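Local structure of beta-lactamase (Sphaerobacter thermophilus, 4EWF) at residues Ala23-Pro35 with Thr39-Ala51. The protein probably hydrolyses beta-lactams to substituted beta-amino acids, as a member of the class A beta-lactamase family. Numbering follows the deposited sequence.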
loop_
_atom_site.group_PDB
_atom_site.type_symbol
_atom_site.label_atom_id
_atom_site.label_comp_id
_atom_site.label_asym_id
_atom_site.label_seq_id
_atom_site.Cartn_x
_atom_site.Cartn_y
_atom_site.Cartn_z
ATOM N N ALA A 23 -7.789 -20.785 6.952
ATOM C CA ALA A 23 -8.288 -22.139 7.116
ATOM C C ALA A 23 -7.782 -23.119 6.051
ATOM O O ALA A 23 -7.641 -24.306 6.328
ATOM C CB ALA A 23 -9.818 -22.141 7.175
ATOM N N THR A 24 -7.514 -22.642 4.837
ATOM C CA THR A 24 -7.031 -23.551 3.797
ATOM C C THR A 24 -5.502 -23.670 3.749
ATOM O O THR A 24 -4.951 -24.260 2.824
ATOM C CB THR A 24 -7.596 -23.211 2.397
ATOM O OG1 THR A 24 -7.365 -21.827 2.102
ATOM C CG2 THR A 24 -9.094 -23.498 2.346
ATOM N N GLY A 25 -4.820 -23.120 4.746
ATOM C CA GLY A 25 -3.391 -23.342 4.878
ATOM C C GLY A 25 -2.517 -22.141 4.545
ATOM O O GLY A 25 -1.300 -22.185 4.750
ATOM N N GLY A 26 -3.123 -21.067 4.049
ATOM C CA GLY A 26 -2.374 -19.853 3.778
ATOM C C GLY A 26 -2.094 -19.064 5.050
ATOM O O GLY A 26 -2.436 -19.492 6.154
ATOM N N THR A 27 -1.492 -17.894 4.894
ATOM C CA THR A 27 -1.107 -17.070 6.039
ATOM C C THR A 27 -1.576 -15.640 5.876
ATOM O O THR A 27 -1.476 -15.071 4.788
ATOM C CB THR A 27 0.443 -17.072 6.216
ATOM O OG1 THR A 27 0.876 -18.408 6.475
ATOM C CG2 THR A 27 0.876 -16.171 7.392
ATOM N N VAL A 28 -2.053 -15.049 6.972
ATOM C CA VAL A 28 -2.429 -13.634 6.993
ATOM C C VAL A 28 -1.537 -12.871 7.983
ATOM O O VAL A 28 -1.191 -13.387 9.048
ATOM C CB VAL A 28 -3.925 -13.466 7.403
ATOM C CG1 VAL A 28 -4.283 -11.986 7.658
ATOM C CG2 VAL A 28 -4.841 -14.070 6.329
ATOM N N GLY A 29 -1.137 -11.661 7.614
ATOM C CA GLY A 29 -0.495 -10.746 8.548
ATOM C C GLY A 29 -1.352 -9.495 8.537
ATOM O O GLY A 29 -1.729 -9.010 7.465
ATOM N N ALA A 30 -1.682 -8.978 9.717
ATOM C CA ALA A 30 -2.564 -7.818 9.814
ATOM C C ALA A 30 -2.194 -6.968 11.008
ATOM O O ALA A 30 -2.021 -7.473 12.123
ATOM C CB ALA A 30 -4.018 -8.258 9.930
ATOM N N THR A 31 -2.088 -5.670 10.767
ATOM C CA THR A 31 -1.936 -4.691 11.823
ATOM C C THR A 31 -2.965 -3.608 11.542
ATOM O O THR A 31 -2.956 -2.993 10.486
ATOM C CB THR A 31 -0.500 -4.104 11.846
ATOM O OG1 THR A 31 0.427 -5.147 12.166
ATOM C CG2 THR A 31 -0.377 -3.004 12.891
ATOM N N ILE A 32 -3.869 -3.391 12.486
ATOM C CA ILE A 32 -4.993 -2.508 12.268
ATOM C C ILE A 32 -5.057 -1.565 13.439
ATOM O O ILE A 32 -5.118 -2.000 14.586
ATOM C CB ILE A 32 -6.305 -3.310 12.153
ATOM C CG1 ILE A 32 -6.267 -4.202 10.904
ATOM C CG2 ILE A 32 -7.527 -2.361 12.161
ATOM C CD1 ILE A 32 -7.305 -5.316 10.893
ATOM N N VAL A 33 -5.010 -0.271 13.165
ATOM C CA VAL A 33 -4.984 0.688 14.252
ATOM C C VAL A 33 -6.294 1.444 14.346
ATOM O O VAL A 33 -6.686 2.126 13.407
ATOM C CB VAL A 33 -3.831 1.697 14.088
ATOM C CG1 VAL A 33 -3.731 2.574 15.331
ATOM C CG2 VAL A 33 -2.512 0.955 13.826
ATOM N N ALA A 34 -6.965 1.326 15.492
ATOM C CA ALA A 34 -8.233 2.009 15.708
ATOM C C ALA A 34 -8.000 3.496 15.905
ATOM O O ALA A 34 -6.900 3.913 16.268
ATOM C CB ALA A 34 -8.952 1.423 16.938
ATOM N N PRO A 35 -9.043 4.301 15.680
ATOM C CA PRO A 35 -9.013 5.740 15.935
ATOM C C PRO A 35 -8.340 6.074 17.263
ATOM O O PRO A 35 -7.482 6.957 17.315
ATOM C CB PRO A 35 -10.492 6.098 15.986
ATOM C CG PRO A 35 -11.107 5.167 15.014
ATOM C CD PRO A 35 -10.342 3.874 15.140
ATOM N N THR A 39 -4.521 -1.189 18.934
ATOM C CA THR A 39 -4.005 -1.877 17.755
ATOM C C THR A 39 -4.233 -3.384 17.777
ATOM O O THR A 39 -3.866 -4.077 18.734
ATOM C CB THR A 39 -2.503 -1.552 17.562
ATOM O OG1 THR A 39 -2.366 -0.135 17.378
ATOM C CG2 THR A 39 -1.937 -2.281 16.340
ATOM N N PHE A 40 -4.869 -3.889 16.731
ATOM C CA PHE A 40 -4.975 -5.331 16.543
ATOM C C PHE A 40 -3.772 -5.805 15.714
ATOM O O PHE A 40 -3.445 -5.210 14.677
ATOM C CB PHE A 40 -6.261 -5.666 15.799
ATOM C CG PHE A 40 -6.366 -7.111 15.388
ATOM C CD1 PHE A 40 -6.994 -8.037 16.215
ATOM C CD2 PHE A 40 -5.850 -7.538 14.171
ATOM C CE1 PHE A 40 -7.090 -9.374 15.835
ATOM C CE2 PHE A 40 -5.946 -8.862 13.775
ATOM C CZ PHE A 40 -6.561 -9.782 14.604
ATOM N N ARG A 41 -3.131 -6.878 16.168
ATOM C CA ARG A 41 -1.982 -7.456 15.483
ATOM C C ARG A 41 -2.151 -8.969 15.370
ATOM O O ARG A 41 -2.459 -9.656 16.353
ATOM C CB ARG A 41 -0.674 -7.156 16.242
ATOM C CG ARG A 41 -0.264 -5.693 16.266
ATOM C CD ARG A 41 1.174 -5.496 16.800
ATOM N NE ARG A 41 1.337 -4.151 17.356
ATOM C CZ ARG A 41 1.771 -3.102 16.664
ATOM N NH1 ARG A 41 2.109 -3.238 15.392
ATOM N NH2 ARG A 41 1.879 -1.918 17.245
ATOM N N HIS A 42 -1.948 -9.476 14.163
ATOM C CA HIS A 42 -1.851 -10.904 13.919
ATOM C C HIS A 42 -0.681 -11.097 12.964
ATOM O O HIS A 42 -0.713 -10.593 11.827
ATOM C CB HIS A 42 -3.141 -11.425 13.281
ATOM C CG HIS A 42 -3.077 -12.865 12.887
ATOM N ND1 HIS A 42 -3.373 -13.889 13.762
ATOM C CD2 HIS A 42 -2.744 -13.453 11.711
ATOM C CE1 HIS A 42 -3.229 -15.046 13.140
ATOM N NE2 HIS A 42 -2.842 -14.809 11.898
ATOM N N ASN A 43 0.355 -11.798 13.423
ATOM C CA ASN A 43 1.589 -11.952 12.627
ATOM C C ASN A 43 2.101 -10.580 12.212
ATOM O O ASN A 43 2.547 -10.373 11.074
ATOM C CB ASN A 43 1.330 -12.797 11.376
ATOM C CG ASN A 43 1.183 -14.267 11.681
ATOM O OD1 ASN A 43 1.773 -14.766 12.629
ATOM N ND2 ASN A 43 0.401 -14.976 10.866
ATOM N N GLY A 44 2.001 -9.632 13.136
ATOM C CA GLY A 44 2.287 -8.246 12.832
ATOM C C GLY A 44 3.719 -8.014 12.433
ATOM O O GLY A 44 3.993 -7.085 11.662
ATOM N N ASP A 45 4.627 -8.844 12.960
ATOM C CA ASP A 45 6.058 -8.692 12.685
ATOM C C ASP A 45 6.601 -9.780 11.752
ATOM O O ASP A 45 7.823 -9.954 11.615
ATOM C CB ASP A 45 6.869 -8.643 13.987
ATOM C CG ASP A 45 6.803 -9.939 14.777
ATOM O OD1 ASP A 45 6.052 -10.862 14.394
ATOM O OD2 ASP A 45 7.509 -10.025 15.805
ATOM N N ARG A 46 5.694 -10.528 11.132
ATOM C CA ARG A 46 6.090 -11.612 10.217
ATOM C C ARG A 46 6.444 -11.013 8.853
ATOM O O ARG A 46 5.827 -10.048 8.427
ATOM C CB ARG A 46 4.946 -12.632 10.063
ATOM C CG ARG A 46 5.258 -13.760 9.065
ATOM C CD ARG A 46 4.307 -14.958 9.222
ATOM N NE ARG A 46 4.514 -15.957 8.172
ATOM C CZ ARG A 46 4.207 -17.250 8.276
ATOM N NH1 ARG A 46 4.408 -18.066 7.246
ATOM N NH2 ARG A 46 3.686 -17.727 9.398
ATOM N N ARG A 47 7.446 -11.576 8.182
ATOM C CA ARG A 47 7.901 -11.061 6.895
ATOM C C ARG A 47 7.103 -11.640 5.719
ATOM O O ARG A 47 7.009 -12.856 5.574
ATOM C CB ARG A 47 9.389 -11.377 6.713
ATOM C CG ARG A 47 10.279 -10.793 7.806
ATOM C CD ARG A 47 11.667 -11.471 7.843
ATOM N NE ARG A 47 12.515 -10.924 8.900
ATOM C CZ ARG A 47 12.843 -11.563 10.021
ATOM N NH1 ARG A 47 12.413 -12.812 10.255
ATOM N NH2 ARG A 47 13.630 -10.961 10.909
ATOM N N PHE A 48 6.530 -10.756 4.900
ATOM C CA PHE A 48 5.783 -11.123 3.692
ATOM C C PHE A 48 6.436 -10.437 2.476
ATOM O O PHE A 48 7.105 -9.415 2.631
ATOM C CB PHE A 48 4.347 -10.581 3.789
ATOM C CG PHE A 48 3.531 -11.215 4.889
ATOM C CD1 PHE A 48 2.662 -12.257 4.604
ATOM C CD2 PHE A 48 3.657 -10.782 6.200
ATOM C CE1 PHE A 48 1.902 -12.860 5.613
ATOM C CE2 PHE A 48 2.904 -11.381 7.231
ATOM C CZ PHE A 48 2.030 -12.421 6.928
ATOM N N ARG A 49 6.218 -10.965 1.274
ATOM C CA ARG A 49 6.602 -10.225 0.071
ATOM C C ARG A 49 5.762 -8.963 0.005
ATOM O O ARG A 49 4.535 -9.001 0.151
ATOM C CB ARG A 49 6.415 -11.064 -1.207
ATOM C CG ARG A 49 7.283 -12.327 -1.231
ATOM C CD ARG A 49 7.133 -13.121 -2.537
ATOM N NE ARG A 49 7.616 -14.486 -2.353
ATOM C CZ ARG A 49 8.882 -14.844 -2.495
ATOM N NH1 ARG A 49 9.792 -13.945 -2.843
ATOM N NH2 ARG A 49 9.239 -16.097 -2.302
ATOM N N ALA A 50 6.416 -7.828 -0.180
ATOM C CA ALA A 50 5.685 -6.569 -0.209
ATOM C C ALA A 50 4.870 -6.458 -1.483
ATOM O O ALA A 50 3.824 -5.810 -1.489
ATOM C CB ALA A 50 6.645 -5.377 -0.102
ATOM N N ALA A 51 5.345 -7.092 -2.559
ATOM C CA ALA A 51 4.755 -6.834 -3.868
ATOM C C ALA A 51 4.684 -5.315 -4.073
ATOM O O ALA A 51 5.577 -4.568 -3.650
ATOM C CB ALA A 51 3.361 -7.466 -3.965
#
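N43 continues the strand pairing with its side chain: ND2 donates to V28 O (2.9 Å, 163° at the hydrogen), the acceptor lying near the plane of the amide. The same oxygen meets the H42 imidazole edge, near the ring plane, at CD2 (3.1 Å). H42 shares the face of A30, I32 and F40; CG anti to the backbone N (chi1 175°) brings that edge to V28, and NE2 bonds to E22 of helix 12-22. Here F40 CD2 lies 4.2 Å from I32 CD1, and the F40 ring meets W11. Strands 27-33 and 39-42 form the antiparallel hairpin at one edge of the five-stranded sheet of the class A beta-lactamase fold, with A30-H42 and I32-F40 as hydrogen-bonded pairs. On the other face, T31 and R41 run side by side, T31 CG2 to R41 NH1 3.5 Å; D165 OD1 hydrogen-bonds T31 OG1 and salt-bridges R41 NH1, while T39 CG2 lies over one guanidinium face. At the end of the type I turn N43-R46, the extended R46 side chain lays a guanidinium face against T27 CG2, 3.6 Å from CZ. F48 brings CZ to 3.3 Å from G29 N, the backbone meeting the ring obliquely where G29 carries no side chain.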